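Local coordinates for cellulose 1,4-beta-cellobiosidase (Clostridium thermocellum, PDB 3ZQX), which forms the family 3b carbohydrate-binding module of a cellulosomal cellobiohydrolase, a type of module that commonly attaches its enzyme to cellulose, at residues F23-T28 and V130-N135; L81-V86 and G95-V100; S50-I55 and D75-Q80. The protein carries 1 engineered substitution. All blocks are in the same frame, centred on the assembly; numbering follows the deposited sequence.

Contact 1: F23-T28 and V130-N135; sequences FNIVNT and VTLYKN
With CG anti to its own carbonyl carbon (chi1 -52°), Phe23 carries its ring toward the strand of Val130. There the valine, whose CG1 is anti to the backbone N (chi1 171°), turns its other methyl, CG2, to ring atom CE1. The two side chains cross at about a right angle, and Phe23 CE1 lies 4.0 Å from Val130 CG2, the methyl approaching the ring obliquely. Two residues further on, the pattern repeats with aliphatic groups alone: the short branch of Ile25 does the touching, its CG2 meeting Leu132 CD1 at 4.2 Å.

The matching alpha carbons lie well apart, 8.9 Å from Phe23 CA to Val130 CA, as befits strands that face each other across a beta sandwich rather than pair within one sheet. Strand 15-27 belongs to the six-stranded sheet and strand 130-134 to the five-stranded one. Val5 of strand 3-9 packs against both Val130 and Leu132, and Leu40 of strand 38-43 does the same. On the other side of strand 130-134, Thr131 OG1 is bonded to the hydroxyl of Tyr43.

All four touching residues are buried, and only carbon meets carbon between them. Cohesion across the contact therefore comes from dispersion and the exclusion of water, with no directional bond to fix how the two strands sit against each other.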
# COMPACT_ATOMS: atom_id res chain seq x y z
N PHE A 23 3.19 0.16 5.56
CA PHE A 23 2.07 1.09 5.62
C PHE A 23 1.52 1.12 7.05
O PHE A 23 1.76 0.21 7.84
CB PHE A 23 0.90 0.67 4.72
CG PHE A 23 1.27 0.39 3.29
CD1 PHE A 23 1.86 1.37 2.50
CD2 PHE A 23 1.00 -0.84 2.72
CE1 PHE A 23 2.18 1.10 1.17
CE2 PHE A 23 1.32 -1.11 1.40
CZ PHE A 23 1.91 -0.13 0.63
N ASN A 24 0.80 2.18 7.38
CA ASN A 24 -0.01 2.22 8.59
C ASN A 24 -1.26 2.98 8.23
O ASN A 24 -1.16 4.11 7.77
CB ASN A 24 0.78 2.93 9.69
CG ASN A 24 0.03 3.01 11.00
OD1 ASN A 24 -0.80 2.15 11.32
ND2 ASN A 24 0.31 4.06 11.77
N ILE A 25 -2.44 2.40 8.47
CA ILE A 25 -3.69 3.10 8.20
C ILE A 25 -4.22 3.63 9.52
O ILE A 25 -4.46 2.87 10.45
CB ILE A 25 -4.73 2.19 7.52
CG1 ILE A 25 -4.21 1.73 6.15
CG2 ILE A 25 -6.06 2.93 7.38
CD1 ILE A 25 -5.05 0.66 5.51
N VAL A 26 -4.40 4.95 9.58
CA VAL A 26 -4.80 5.61 10.82
C VAL A 26 -6.18 6.22 10.63
O VAL A 26 -6.40 6.93 9.65
CB VAL A 26 -3.79 6.72 11.19
CG1 VAL A 26 -4.20 7.38 12.49
CG2 VAL A 26 -2.38 6.16 11.29
N ASN A 27 -7.11 5.93 11.54
CA ASN A 27 -8.44 6.50 11.42
C ASN A 27 -8.47 7.74 12.29
O ASN A 27 -8.64 7.67 13.50
CB ASN A 27 -9.44 5.47 11.94
CG ASN A 27 -10.86 5.89 11.70
OD1 ASN A 27 -11.13 7.04 11.37
ND2 ASN A 27 -11.79 4.96 11.87
N THR A 28 -8.41 8.90 11.63
CA THR A 28 -8.32 10.18 12.33
C THR A 28 -9.68 10.82 12.50
O THR A 28 -9.79 11.88 13.11
CB THR A 28 -7.41 11.19 11.59
OG1 THR A 28 -8.03 11.61 10.37
CG2 THR A 28 -6.04 10.60 11.31
N VAL A 130 0.23 7.20 -1.56
CA VAL A 130 -0.50 5.95 -1.41
C VAL A 130 -1.92 6.36 -1.10
O VAL A 130 -2.16 7.15 -0.18
CB VAL A 130 0.10 5.08 -0.28
CG1 VAL A 130 -0.77 3.87 0.04
CG2 VAL A 130 1.51 4.64 -0.67
N THR A 131 -2.88 5.84 -1.85
CA THR A 131 -4.26 6.29 -1.77
C THR A 131 -5.13 5.34 -0.97
O THR A 131 -4.84 4.14 -0.84
CB THR A 131 -4.88 6.44 -3.15
OG1 THR A 131 -4.69 5.20 -3.84
CG2 THR A 131 -4.25 7.60 -3.93
N LEU A 132 -6.18 5.91 -0.37
CA LEU A 132 -7.28 5.13 0.17
C LEU A 132 -8.58 5.52 -0.50
O LEU A 132 -8.85 6.71 -0.71
CB LEU A 132 -7.46 5.35 1.67
CG LEU A 132 -6.29 4.97 2.57
CD1 LEU A 132 -6.59 5.37 4.01
CD2 LEU A 132 -5.98 3.49 2.45
N TYR A 133 -9.39 4.50 -0.79
CA TYR A 133 -10.75 4.67 -1.30
C TYR A 133 -11.73 4.02 -0.34
O TYR A 133 -11.43 2.98 0.28
CB TYR A 133 -10.90 4.01 -2.67
CG TYR A 133 -10.08 4.66 -3.75
CD1 TYR A 133 -8.74 4.32 -3.93
CD2 TYR A 133 -10.62 5.63 -4.57
CE1 TYR A 133 -7.97 4.92 -4.91
CE2 TYR A 133 -9.85 6.24 -5.56
CZ TYR A 133 -8.53 5.88 -5.72
OH TYR A 133 -7.74 6.47 -6.69
N LYS A 134 -12.88 4.66 -0.19
CA LYS A 134 -13.94 4.14 0.65
C LYS A 134 -15.25 4.70 0.11
O LYS A 134 -15.31 5.87 -0.27
CB LYS A 134 -13.70 4.62 2.08
CG LYS A 134 -14.79 4.28 3.05
CD LYS A 134 -14.36 4.54 4.49
CE LYS A 134 -13.81 5.95 4.68
NZ LYS A 134 -14.83 7.02 4.49
N ASN A 135 -16.30 3.89 0.10
CA ASN A 135 -17.59 4.33 -0.40
C ASN A 135 -17.50 4.90 -1.81
O ASN A 135 -18.21 5.84 -2.14
CB ASN A 135 -18.24 5.34 0.54
CG ASN A 135 -19.73 5.50 0.28
OD1 ASN A 135 -20.43 4.52 0.01
ND2 ASN A 135 -20.22 6.72 0.35

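Contact 2: L81-V86 and G95-V100; sequences LEFKDV and GEIQFV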
# COMPACT_ATOMS: atom_id res chain seq x y z
N LEU A 81 -4.47 -3.28 -1.80
CA LEU A 81 -4.82 -4.05 -0.62
C LEU A 81 -6.25 -3.80 -0.24
O LEU A 81 -6.69 -2.65 -0.08
CB LEU A 81 -3.94 -3.71 0.58
CG LEU A 81 -2.48 -4.09 0.44
CD1 LEU A 81 -1.73 -3.72 1.71
CD2 LEU A 81 -2.34 -5.58 0.13
N GLU A 82 -6.98 -4.90 -0.13
CA GLU A 82 -8.28 -4.93 0.50
C GLU A 82 -8.14 -5.78 1.76
O GLU A 82 -7.06 -6.29 2.06
CB GLU A 82 -9.33 -5.48 -0.47
CG GLU A 82 -9.65 -4.48 -1.56
CD GLU A 82 -10.47 -5.06 -2.68
OE1 GLU A 82 -9.94 -5.90 -3.42
OE2 GLU A 82 -11.65 -4.67 -2.82
N PHE A 83 -9.23 -5.91 2.51
CA PHE A 83 -9.18 -6.48 3.84
C PHE A 83 -10.42 -7.29 4.11
O PHE A 83 -11.49 -7.02 3.58
CB PHE A 83 -9.10 -5.37 4.90
CG PHE A 83 -7.94 -4.43 4.68
CD1 PHE A 83 -8.08 -3.34 3.85
CD2 PHE A 83 -6.73 -4.65 5.30
CE1 PHE A 83 -7.00 -2.48 3.61
CE2 PHE A 83 -5.65 -3.80 5.08
CZ PHE A 83 -5.79 -2.72 4.24
N LYS A 84 -10.27 -8.29 4.97
CA LYS A 84 -11.42 -8.97 5.56
C LYS A 84 -12.06 -8.04 6.59
O LYS A 84 -11.62 -6.90 6.77
CB LYS A 84 -10.97 -10.28 6.19
CG LYS A 84 -10.46 -11.27 5.15
CD LYS A 84 -10.15 -12.63 5.75
CE LYS A 84 -9.59 -13.57 4.69
NZ LYS A 84 -9.09 -14.83 5.31
N ASP A 85 -13.09 -8.53 7.30
CA ASP A 85 -13.89 -7.62 8.11
C ASP A 85 -13.18 -7.56 9.46
O ASP A 85 -13.54 -8.25 10.42
CB ASP A 85 -15.29 -8.27 8.25
CG ASP A 85 -16.28 -7.42 9.04
OD1 ASP A 85 -16.00 -6.26 9.35
OD2 ASP A 85 -17.38 -7.94 9.35
N VAL A 86 -12.34 -6.54 9.56
CA VAL A 86 -11.54 -6.24 10.73
C VAL A 86 -11.92 -4.82 11.06
O VAL A 86 -11.82 -3.93 10.22
CB VAL A 86 -10.02 -6.32 10.48
CG1 VAL A 86 -9.25 -5.79 11.69
CG2 VAL A 86 -9.60 -7.75 10.18
N GLY A 95 -1.59 -0.23 12.82
CA GLY A 95 -0.20 -0.54 13.07
C GLY A 95 0.46 -0.96 11.77
O GLY A 95 -0.17 -0.98 10.70
N GLU A 96 1.73 -1.30 11.84
CA GLU A 96 2.49 -1.57 10.64
C GLU A 96 1.88 -2.67 9.79
O GLU A 96 1.45 -3.72 10.31
CB GLU A 96 3.94 -1.91 10.98
CG GLU A 96 4.11 -3.20 11.77
CD GLU A 96 5.56 -3.53 12.05
OE1 GLU A 96 6.34 -3.66 11.09
OE2 GLU A 96 5.92 -3.67 13.24
N ILE A 97 1.82 -2.42 8.49
CA ILE A 97 1.53 -3.47 7.53
C ILE A 97 2.79 -3.57 6.69
O ILE A 97 3.04 -2.74 5.81
CB ILE A 97 0.33 -3.09 6.63
CG1 ILE A 97 -0.90 -2.76 7.48
CG2 ILE A 97 0.04 -4.22 5.65
CD1 ILE A 97 -2.07 -2.20 6.68
N GLN A 98 3.57 -4.62 6.92
CA GLN A 98 4.77 -4.80 6.13
C GLN A 98 4.36 -5.23 4.74
O GLN A 98 3.37 -5.96 4.57
CB GLN A 98 5.67 -5.85 6.77
CG GLN A 98 6.21 -5.39 8.11
CD GLN A 98 7.20 -6.34 8.74
OE1 GLN A 98 7.69 -7.28 8.09
NE2 GLN A 98 7.51 -6.10 10.00
N PHE A 99 5.09 -4.76 3.73
CA PHE A 99 4.81 -5.23 2.39
C PHE A 99 6.06 -5.48 1.59
O PHE A 99 7.04 -4.72 1.67
CB PHE A 99 3.85 -4.29 1.62
CG PHE A 99 4.45 -2.97 1.17
CD1 PHE A 99 4.55 -1.90 2.04
CD2 PHE A 99 4.84 -2.80 -0.16
CE1 PHE A 99 5.08 -0.69 1.61
CE2 PHE A 99 5.35 -1.59 -0.59
CZ PHE A 99 5.47 -0.54 0.29
N VAL A 100 6.01 -6.57 0.82
CA VAL A 100 6.97 -6.89 -0.21
C VAL A 100 6.19 -7.17 -1.49
O VAL A 100 5.15 -7.85 -1.46
CB VAL A 100 7.78 -8.14 0.17
CG1 VAL A 100 8.47 -8.75 -1.05
CG2 VAL A 100 8.80 -7.80 1.25
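Ile97 reaches across the interior of the CBM3 beta sandwich to meet Leu81 and Phe83, one apolar side chain serving two from the facing sheet. Its branches divide the work. The short branch, CG2, approaches Leu81 CD1 at 4.3 Å in one of the two modelled conformers of that leucine, which makes this half of the contact the less certain. The longer branch is extended (chi2 172°) and brings CD1 to Phe83 CE2 at 4.2 Å, where the methyl lies at the edge of the ring, near its plane.

Leu81 and Phe83 project from the same face of strand 78-83, while Glu82 between them turns to the other side. The neighbouring strand 66-71 closes in on the group, with Leu66 against both Phe83 and Ile97 and Pro68 against Leu81, and Ile25 and Leu35 also pack on Phe83.

Phe99, two residues beyond Ile97 on strand 97-103, uses chi1 73° to turn its ring aside; it stacks on Phe23 and meets Tyr42 with the ring planes inclined, extending the core with aromatic contacts.

On the side of the 95-100 segment turned from Ile97, Glu96 and Gln98 bring polar groups together. Glu96 OE1 forms a salt bridge with Lys22 NZ and also accepts a hydrogen bond from Gln98. The bond is nearly straight (169°) and OE1 lies close to the amide plane of Gln98, while the donor comes from above the carboxylate plane: Gln98 NE2 stands 2.9 Å from Glu96 OE1.

Contact 3: S50-I55 and D75-Q80; sequences SQLQFI and DEHYLQ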
# COMPACT_ATOMS: atom_id res chain seq x y z
N SER A 50 6.05 -11.55 -15.60
CA SER A 50 5.97 -12.63 -14.62
C SER A 50 4.92 -12.27 -13.57
O SER A 50 4.64 -11.10 -13.33
CB SER A 50 7.33 -12.85 -13.96
OG SER A 50 7.25 -13.79 -12.89
N GLN A 51 4.33 -13.29 -12.96
CA GLN A 51 3.37 -13.07 -11.90
C GLN A 51 3.95 -12.19 -10.81
O GLN A 51 5.05 -12.43 -10.31
CB GLN A 51 2.97 -14.42 -11.29
CG GLN A 51 2.15 -14.30 -10.03
CD GLN A 51 1.73 -15.65 -9.50
OE1 GLN A 51 2.44 -16.28 -8.72
NE2 GLN A 51 0.56 -16.11 -9.94
N LEU A 52 3.19 -11.17 -10.44
CA LEU A 52 3.50 -10.33 -9.30
C LEU A 52 2.90 -10.95 -8.05
O LEU A 52 1.76 -11.46 -8.07
CB LEU A 52 2.91 -8.94 -9.50
CG LEU A 52 3.70 -8.07 -10.46
CD1 LEU A 52 2.82 -6.95 -10.99
CD2 LEU A 52 4.94 -7.52 -9.77
N GLN A 53 3.65 -10.89 -6.95
CA GLN A 53 3.23 -11.45 -5.68
C GLN A 53 3.41 -10.44 -4.57
O GLN A 53 4.41 -9.71 -4.52
CB GLN A 53 4.08 -12.68 -5.37
CG GLN A 53 4.01 -13.72 -6.46
CD GLN A 53 4.92 -14.90 -6.19
OE1 GLN A 53 5.90 -14.80 -5.45
NE2 GLN A 53 4.61 -16.03 -6.82
N PHE A 54 2.43 -10.39 -3.67
CA PHE A 54 2.49 -9.61 -2.44
C PHE A 54 2.76 -10.53 -1.27
O PHE A 54 2.17 -11.61 -1.18
CB PHE A 54 1.14 -8.93 -2.23
CG PHE A 54 0.99 -8.30 -0.86
CD1 PHE A 54 1.39 -7.00 -0.64
CD2 PHE A 54 0.43 -9.01 0.19
CE1 PHE A 54 1.25 -6.41 0.60
CE2 PHE A 54 0.29 -8.43 1.44
CZ PHE A 54 0.69 -7.13 1.64
N ILE A 55 3.64 -10.12 -0.36
CA ILE A 55 3.86 -10.86 0.87
C ILE A 55 3.96 -9.89 2.04
O ILE A 55 4.67 -8.87 1.96
CB ILE A 55 5.14 -11.72 0.82
CG1 ILE A 55 5.19 -12.58 -0.45
CG2 ILE A 55 5.22 -12.60 2.06
CD1 ILE A 55 5.82 -11.89 -1.64
N ASP A 75 1.23 3.67 -16.39
CA ASP A 75 1.50 4.61 -15.31
C ASP A 75 0.41 4.61 -14.24
O ASP A 75 0.54 5.30 -13.23
CB ASP A 75 1.74 6.01 -15.85
CG ASP A 75 3.12 6.16 -16.48
OD1 ASP A 75 4.06 5.47 -16.02
OD2 ASP A 75 3.27 6.96 -17.43
N GLU A 76 -0.68 3.88 -14.49
CA GLU A 76 -1.78 3.75 -13.55
C GLU A 76 -1.71 2.47 -12.72
O GLU A 76 -2.60 2.20 -11.93
CB GLU A 76 -3.12 3.78 -14.29
CG GLU A 76 -3.46 5.10 -14.95
CD GLU A 76 -4.18 6.06 -14.02
OE1 GLU A 76 -4.26 5.79 -12.80
OE2 GLU A 76 -4.66 7.10 -14.52
N HIS A 77 -0.66 1.67 -12.90
CA HIS A 77 -0.58 0.35 -12.29
C HIS A 77 -0.33 0.42 -10.77
O HIS A 77 0.33 1.35 -10.28
CB HIS A 77 0.53 -0.43 -12.99
CG HIS A 77 0.65 -1.85 -12.54
ND1 HIS A 77 1.59 -2.28 -11.62
CD2 HIS A 77 -0.05 -2.96 -12.90
CE1 HIS A 77 1.44 -3.58 -11.43
NE2 HIS A 77 0.47 -4.02 -12.20
N TYR A 78 -0.84 -0.56 -10.04
CA TYR A 78 -0.70 -0.58 -8.58
C TYR A 78 -0.82 -1.97 -7.97
O TYR A 78 -1.42 -2.89 -8.55
CB TYR A 78 -1.76 0.33 -7.90
CG TYR A 78 -3.17 0.05 -8.39
CD1 TYR A 78 -3.94 -0.98 -7.85
CD2 TYR A 78 -3.72 0.79 -9.43
CE1 TYR A 78 -5.20 -1.26 -8.34
CE2 TYR A 78 -4.99 0.52 -9.92
CZ TYR A 78 -5.73 -0.50 -9.37
OH TYR A 78 -6.98 -0.82 -9.83
N LEU A 79 -0.25 -2.07 -6.78
CA LEU A 79 -0.68 -3.03 -5.77
C LEU A 79 -1.93 -2.47 -5.09
O LEU A 79 -1.95 -1.31 -4.67
CB LEU A 79 0.40 -3.17 -4.68
CG LEU A 79 -0.03 -3.87 -3.39
CD1 LEU A 79 -0.27 -5.36 -3.61
CD2 LEU A 79 0.98 -3.62 -2.28
N GLN A 80 -2.95 -3.31 -4.95
CA GLN A 80 -4.13 -2.99 -4.18
C GLN A 80 -4.20 -3.89 -2.95
O GLN A 80 -4.00 -5.10 -3.04
CB GLN A 80 -5.39 -3.20 -5.03
CG GLN A 80 -6.69 -3.05 -4.26
CD GLN A 80 -7.85 -2.82 -5.20
OE1 GLN A 80 -7.87 -1.85 -5.94
NE2 GLN A 80 -8.83 -3.73 -5.19
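Phe54 and Leu79 make the denser half of this contact, which joins strand 52-55 of one sheet of the sandwich to strand 78-83 of the other. The leucine presents both methyls to one side of the phenylalanine: Leu79 CD1 and Leu79 CD2 each lie 3.8 Å from Phe54 CD1. CD2 continues along the ring to Phe54 CE1 at 4.0 Å, while CD1 reaches back to Phe54 CB at 4.1 Å. Holding CG anti to the backbone N (chi1 169°) swings the Phe54 ring over to Leu79; the two side chains cross at about a right angle, with Leu79 CD1 oblique to the ring. Pro68 also packs on Phe54, and Phe70 on Leu79.

Nearer the end of the sandwich the packing thins to a single methyl. Leu52 and His77 come from opposite directions, and Leu52 CD1 lies by the CE1-NE2 edge of the imidazole, near its plane, 3.7 Å from His77 CE1 and 3.9 Å from His77 NE2. Next to CE1, His77 ND1 is hydrogen-bonded to Phe44 O, and the two rings also meet edge-to-face. The calcium ion lies about 8 Å from the His77 side chain, and Thr45, next to Phe44, is one of its ligands.

Toward solvent, Gln53 turns away from strand 78-83 and pairs with exposed Gln51. Gln53 NE2 donates to Gln51 OE1 at 2.9 Å, nearly straight (172°) and on a lone pair in the carbonyl plane.

Since a carbonyl oxygen can only accept, the bond to Phe44 is consistent with a proton on ND1. That bond fixes the ring, and Leu52 adds van der Waals packing beside a ring nitrogen, without a directional bond.

All three contacts bridge the six-stranded and five-stranded sheets of one beta sandwich, and together they span much of its core. Contact 1 closes the long loop from strand 15-27 to strand 130-134, and the other two are nested inside it in series, contact 3 ending before contact 2 begins. Contacts 2 and 3 share strand 78-83, their centres 15 Å apart, and Phe54 packs against Leu81. Contacts 1 and 2, with centres 11 Å apart, are tied by pairing of strands 15-27 and 97-103. Contacts 1 and 3 lie on opposite sides of the chain's centre, 18 Å between centres; contact 2 touches both, and joins them through Phe99, which packs on Phe23 and Phe54.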